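Local coordinates for protein DsvD (Desulfovibrio vulgaris, PDB 1UCR) that may play an essential role in dissimilatory sulfite reduction and, with its winged-helix motif, possibly interacts with DNA, at residues L52-W55 / T60-Y63; D10-K15 / N25-L30. All blocks are in the same frame, centred on the assembly; numbering follows the deposited sequence.

Contact 1 (L52-W55 / T60-Y63); sequences LEYW and TTMY
W55 and M62 face each other across two neighbouring antiparallel strands as a hydrogen-bonded pair. W55 N gives its hydrogen to M62 O at 2.9 Å, and M62 N returns the bond to W55 O, also at 2.9 Å; the second is the straighter, 165° at the hydrogen against 145°. CA-H...O contacts of the backbones add to these bonds: Y63 CA lies 3.3 Å from E53 O, and T61 CA approaches W55 O.

The strands 52-57 and 60-65 form the beta hairpin of the winged-helix motif, the wing, and strand 22-23 lies along the other edge of 60-65, where Y63 shares backbone bonds with F22, and T61 with F24 at the start of helix 24-30.

Aromatic contact dominates one face. Y54 and Y63, the non-hydrogen-bonded pair, lie side by side and point the same way; the edge of the Y54 ring is turned toward the face of Y63 in an offset edge-to-face pair, with centroids 5.5 Å apart and Y54 CD2 3.5 Å from Y63 CE2. Because Y54 holds its CG anti to the backbone N (chi1 176°), the end of its side chain comes nearer the partner strand, and Y54 OH lies 3.3 Å from the methyl CG2 of T61. Tyrosine suits Y63's place: its ring packs on L43 and V47 of helix 36-48, while its OH is hydrogen-bonded to K40 NZ of the same helix.

On the other face, the CB atoms of W55 and M62 pack at 4.1 Å. The indole turns its CD1 edge to M62 O, and its ring takes K21 in a cation-pi contact.

Contact 2 (D10-K15 / N25-L30); sequences DFLNSK and NDFTDL
The carbonyl O of N25, in the helix that carries F27 and L30, accepts two bonds from the same face of its plane. D29 N lies 2.9 Å from N25 O, the regular helical bond; T28 OG1 lies 3.2 Å from N25 O, a threonine folding its side chain back on its own helix. A similar tie follows the end of helix 3-12, where S14 OG donates to F11 O at 2.7 Å from above the carbonyl plane, just past the point at which N13 leaves helical geometry in an inverse gamma turn.

Across the contact everything is apolar. The methyl CD1 of L30 sits over the face of the F11 ring, 3.4 Å from its centroid and 9° off the normal, a CH-pi contact almost on the ring axis. F11 presents that face with its CG anti to the backbone N (chi1 170°). Beside it, L12 CD2 lies at the edge of the F27 ring, near its plane, 4.0 Å from F27 CZ, the two side chains crossing at about a right angle.

Branched leucines and flat phenylalanines thus join helix 3-12 to helix 24-30, with F22 of strand 22-23 against F11, L12 and F27, and V39 and L43 of helix 36-48 covering F27.

How the contacts relate
L52 and Y63 join contact 2 in the small core of the winged helix: L52 CD2 packs on L12 CD1 at 3.5 Å, and Y63 CB on F27 CE1 at 3.8 Å. W55 and M62 lie on the other face of the sheet. L43 of helix 36-48 touches L52, Y63 and F27, so it links the two contacts. Each runs from buried residues to more open ones: in contact 1 Y63, L52 and M62 are buried while Y54 is exposed; in contact 2 L12 and F27 are buried, F11 and L30 less so. Backbone hydrogen bonds join 52-55 / 60-63, whereas 10-15 / 25-30 rests on side-chain packing, with no polar bond between the two segments.

Contact 1 (L52-W55 / T60-Y63)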
loop_
_atom_site.group_PDB
_atom_site.type_symbol
_atom_site.label_atom_id
_atom_site.label_comp_id
_atom_site.label_asym_id
_atom_site.label_seq_id
_atom_site.Cartn_x
_atom_site.Cartn_y
_atom_site.Cartn_z
ATOM N N LEU B 52 0.922 4.831 -2.468
ATOM C CA LEU B 52 2.241 4.624 -3.029
ATOM C C LEU B 52 3.306 5.232 -2.140
ATOM O O LEU B 52 3.026 6.114 -1.310
ATOM C CB LEU B 52 2.405 5.303 -4.420
ATOM C CG LEU B 52 1.432 4.806 -5.481
ATOM C CD1 LEU B 52 1.657 5.555 -6.790
ATOM C CD2 LEU B 52 1.523 3.317 -5.699
ATOM N N GLU B 53 4.534 4.765 -2.336
ATOM C CA GLU B 53 5.752 5.393 -1.808
ATOM C C GLU B 53 6.597 5.852 -2.986
ATOM O O GLU B 53 6.531 5.297 -4.092
ATOM C CB GLU B 53 6.442 4.448 -0.866
ATOM C CG GLU B 53 6.844 3.138 -1.453
ATOM C CD GLU B 53 7.235 2.099 -0.455
ATOM O OE1 GLU B 53 7.908 1.122 -0.915
ATOM O OE2 GLU B 53 6.887 2.160 0.744
ATOM N N TYR B 54 7.382 6.892 -2.692
ATOM C CA TYR B 54 8.135 7.635 -3.704
ATOM C C TYR B 54 9.623 7.553 -3.494
ATOM O O TYR B 54 10.090 7.565 -2.331
ATOM C CB TYR B 54 7.759 9.075 -3.566
ATOM C CG TYR B 54 8.413 10.135 -4.382
ATOM C CD1 TYR B 54 9.451 10.907 -3.876
ATOM C CD2 TYR B 54 7.971 10.388 -5.691
ATOM C CE1 TYR B 54 10.059 11.913 -4.645
ATOM C CE2 TYR B 54 8.549 11.418 -6.418
ATOM C CZ TYR B 54 9.563 12.155 -5.913
ATOM O OH TYR B 54 10.137 13.178 -6.649
ATOM N N TRP B 55 10.372 7.543 -4.562
ATOM C CA TRP B 55 11.822 7.469 -4.507
ATOM C C TRP B 55 12.383 8.431 -5.521
ATOM O O TRP B 55 11.852 8.574 -6.643
ATOM C CB TRP B 55 12.335 6.083 -4.931
ATOM C CG TRP B 55 11.571 4.949 -4.288
ATOM C CD1 TRP B 55 10.348 4.343 -4.528
ATOM C CD2 TRP B 55 12.055 4.243 -3.188
ATOM N NE1 TRP B 55 10.068 3.347 -3.689
ATOM C CE2 TRP B 55 11.146 3.240 -2.792
ATOM C CE3 TRP B 55 13.242 4.362 -2.464
ATOM C CZ2 TRP B 55 11.272 2.340 -1.752
ATOM C CZ3 TRP B 55 13.391 3.468 -1.411
ATOM C CH2 TRP B 55 12.462 2.485 -1.045
ATOM N N THR B 60 15.576 10.765 -12.287
ATOM C CA THR B 60 14.114 10.615 -12.341
ATOM C C THR B 60 13.610 10.160 -11.007
ATOM O O THR B 60 14.198 10.434 -9.948
ATOM C CB THR B 60 13.763 9.718 -13.551
ATOM O OG1 THR B 60 12.347 9.661 -13.693
ATOM C CG2 THR B 60 14.268 8.298 -13.395
ATOM N N THR B 61 12.425 9.522 -11.046
ATOM C CA THR B 61 11.673 9.157 -9.860
ATOM C C THR B 61 11.177 7.733 -10.046
ATOM O O THR B 61 11.034 7.246 -11.170
ATOM C CB THR B 61 10.498 10.129 -9.596
ATOM O OG1 THR B 61 9.623 10.094 -10.723
ATOM C CG2 THR B 61 11.056 11.547 -9.378
ATOM N N MET B 62 10.874 7.077 -8.920
ATOM C CA MET B 62 10.225 5.775 -8.916
ATOM C C MET B 62 9.124 5.746 -7.897
ATOM O O MET B 62 9.096 6.508 -6.927
ATOM C CB MET B 62 11.227 4.643 -8.627
ATOM C CG MET B 62 12.418 4.659 -9.583
ATOM S SD MET B 62 13.506 3.218 -9.351
ATOM C CE MET B 62 12.689 2.047 -10.429
ATOM N N TYR B 63 8.189 4.797 -8.124
ATOM C CA TYR B 63 6.996 4.663 -7.324
ATOM C C TYR B 63 6.732 3.194 -7.112
ATOM O O TYR B 63 6.921 2.399 -8.049
ATOM C CB TYR B 63 5.757 5.270 -7.988
ATOM C CG TYR B 63 5.888 6.754 -8.315
ATOM C CD1 TYR B 63 6.617 7.180 -9.443
ATOM C CD2 TYR B 63 5.311 7.723 -7.471
ATOM C CE1 TYR B 63 6.737 8.527 -9.715
ATOM C CE2 TYR B 63 5.437 9.088 -7.776
ATOM C CZ TYR B 63 6.156 9.456 -8.902
ATOM O OH TYR B 63 6.310 10.795 -9.235
#

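Contact 2 (D10-K15 / N25-L30)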
loop_
_atom_site.group_PDB
_atom_site.type_symbol
_atom_site.label_atom_id
_atom_site.label_comp_id
_atom_site.label_asym_id
_atom_site.label_seq_id
_atom_site.Cartn_x
_atom_site.Cartn_y
_atom_site.Cartn_z
ATOM N N ASP B 10 -3.644 -1.559 -9.741
ATOM C CA ASP B 10 -3.781 -2.935 -10.256
ATOM C C ASP B 10 -2.508 -3.407 -10.959
ATOM O O ASP B 10 -2.119 -4.572 -10.838
ATOM C CB ASP B 10 -4.919 -3.036 -11.268
ATOM C CG ASP B 10 -6.320 -2.883 -10.638
ATOM O OD1 ASP B 10 -6.415 -2.870 -9.391
ATOM O OD2 ASP B 10 -7.277 -2.740 -11.405
ATOM N N PHE B 11 -1.831 -2.536 -11.700
ATOM C CA PHE B 11 -0.586 -2.941 -12.316
ATOM C C PHE B 11 0.432 -3.362 -11.268
ATOM O O PHE B 11 1.099 -4.393 -11.354
ATOM C CB PHE B 11 -0.058 -1.758 -13.198
ATOM C CG PHE B 11 1.378 -2.109 -13.651
ATOM C CD1 PHE B 11 1.561 -3.059 -14.663
ATOM C CD2 PHE B 11 2.470 -1.532 -13.077
ATOM C CE1 PHE B 11 2.864 -3.378 -15.075
ATOM C CE2 PHE B 11 3.790 -1.830 -13.460
ATOM C CZ PHE B 11 3.940 -2.807 -14.452
ATOM N N LEU B 12 0.594 -2.532 -10.216
ATOM C CA LEU B 12 1.596 -2.752 -9.193
ATOM C C LEU B 12 1.270 -3.970 -8.331
ATOM O O LEU B 12 2.199 -4.663 -7.917
ATOM C CB LEU B 12 1.729 -1.510 -8.322
ATOM C CG LEU B 12 2.311 -0.291 -9.038
ATOM C CD1 LEU B 12 2.264 0.913 -8.076
ATOM C CD2 LEU B 12 3.751 -0.545 -9.484
ATOM N N ASN B 13 -0.007 -4.226 -8.115
ATOM C CA ASN B 13 -0.445 -5.304 -7.239
ATOM C C ASN B 13 -0.536 -6.586 -8.041
ATOM O O ASN B 13 -1.570 -7.174 -8.221
ATOM C CB ASN B 13 -1.777 -4.906 -6.614
ATOM C CG ASN B 13 -2.223 -5.863 -5.523
ATOM O OD1 ASN B 13 -1.408 -6.444 -4.831
ATOM N ND2 ASN B 13 -3.538 -5.983 -5.384
ATOM N N SER B 14 0.570 -7.049 -8.533
ATOM C CA SER B 14 0.650 -8.198 -9.419
ATOM C C SER B 14 1.730 -9.121 -8.888
ATOM O O SER B 14 2.726 -8.603 -8.397
ATOM C CB SER B 14 1.099 -7.750 -10.818
ATOM O OG SER B 14 0.146 -6.911 -11.426
ATOM N N LYS B 15 1.523 -10.428 -9.032
ATOM C CA LYS B 15 2.530 -11.362 -8.550
ATOM C C LYS B 15 3.719 -11.501 -9.493
ATOM O O LYS B 15 4.888 -11.382 -9.114
ATOM C CB LYS B 15 1.889 -12.752 -8.386
ATOM C CG LYS B 15 2.915 -13.791 -7.965
ATOM C CD LYS B 15 2.235 -15.118 -7.624
ATOM C CE LYS B 15 3.220 -16.243 -7.712
ATOM N NZ LYS B 15 3.481 -16.720 -9.104
ATOM N N ASN B 25 8.478 6.870 -15.945
ATOM C CA ASN B 25 8.220 6.593 -17.335
ATOM C C ASN B 25 7.696 5.185 -17.568
ATOM O O ASN B 25 7.112 4.930 -18.607
ATOM C CB ASN B 25 9.467 6.823 -18.193
ATOM C CG ASN B 25 9.812 8.259 -18.420
ATOM O OD1 ASN B 25 9.084 9.168 -18.054
ATOM N ND2 ASN B 25 10.955 8.459 -19.044
ATOM N N ASP B 26 7.838 4.262 -16.585
ATOM C CA ASP B 26 7.108 3.005 -16.712
ATOM C C ASP B 26 5.589 3.247 -16.698
ATOM O O ASP B 26 4.856 2.577 -17.397
ATOM C CB ASP B 26 7.471 2.039 -15.581
ATOM C CG ASP B 26 8.829 1.350 -15.757
ATOM O OD1 ASP B 26 9.079 0.834 -16.866
ATOM O OD2 ASP B 26 9.565 1.311 -14.764
ATOM N N PHE B 27 5.152 4.232 -15.890
ATOM C CA PHE B 27 3.702 4.510 -15.810
ATOM C C PHE B 27 3.228 5.238 -17.045
ATOM O O PHE B 27 2.149 4.950 -17.582
ATOM C CB PHE B 27 3.394 5.307 -14.538
ATOM C CG PHE B 27 3.727 4.510 -13.302
ATOM C CD1 PHE B 27 4.914 4.749 -12.638
ATOM C CD2 PHE B 27 2.870 3.497 -12.832
ATOM C CE1 PHE B 27 5.285 3.992 -11.548
ATOM C CE2 PHE B 27 3.216 2.778 -11.703
ATOM C CZ PHE B 27 4.425 3.033 -11.066
ATOM N N THR B 28 4.030 6.203 -17.546
ATOM C CA THR B 28 3.617 6.829 -18.810
ATOM C C THR B 28 3.627 5.818 -19.947
ATOM O O THR B 28 2.787 5.900 -20.865
ATOM C CB THR B 28 4.449 8.091 -19.119
ATOM O OG1 THR B 28 5.827 7.749 -19.225
ATOM C CG2 THR B 28 4.273 9.156 -18.048
ATOM N N ASP B 29 4.540 4.832 -19.916
ATOM C CA ASP B 29 4.513 3.748 -20.924
ATOM C C ASP B 29 3.221 2.953 -20.892
ATOM O O ASP B 29 2.708 2.516 -21.898
ATOM C CB ASP B 29 5.669 2.792 -20.647
ATOM C CG ASP B 29 7.039 3.217 -21.124
ATOM O OD1 ASP B 29 7.143 4.200 -21.893
ATOM O OD2 ASP B 29 7.986 2.493 -20.765
ATOM N N LEU B 30 2.708 2.719 -19.671
ATOM C CA LEU B 30 1.490 1.953 -19.495
ATOM C C LEU B 30 0.265 2.726 -19.858
ATOM O O LEU B 30 -0.732 2.094 -20.245
ATOM C CB LEU B 30 1.336 1.494 -18.031
ATOM C CG LEU B 30 2.343 0.429 -17.593
ATOM C CD1 LEU B 30 2.266 0.292 -16.077
ATOM C CD2 LEU B 30 2.055 -0.919 -18.265
#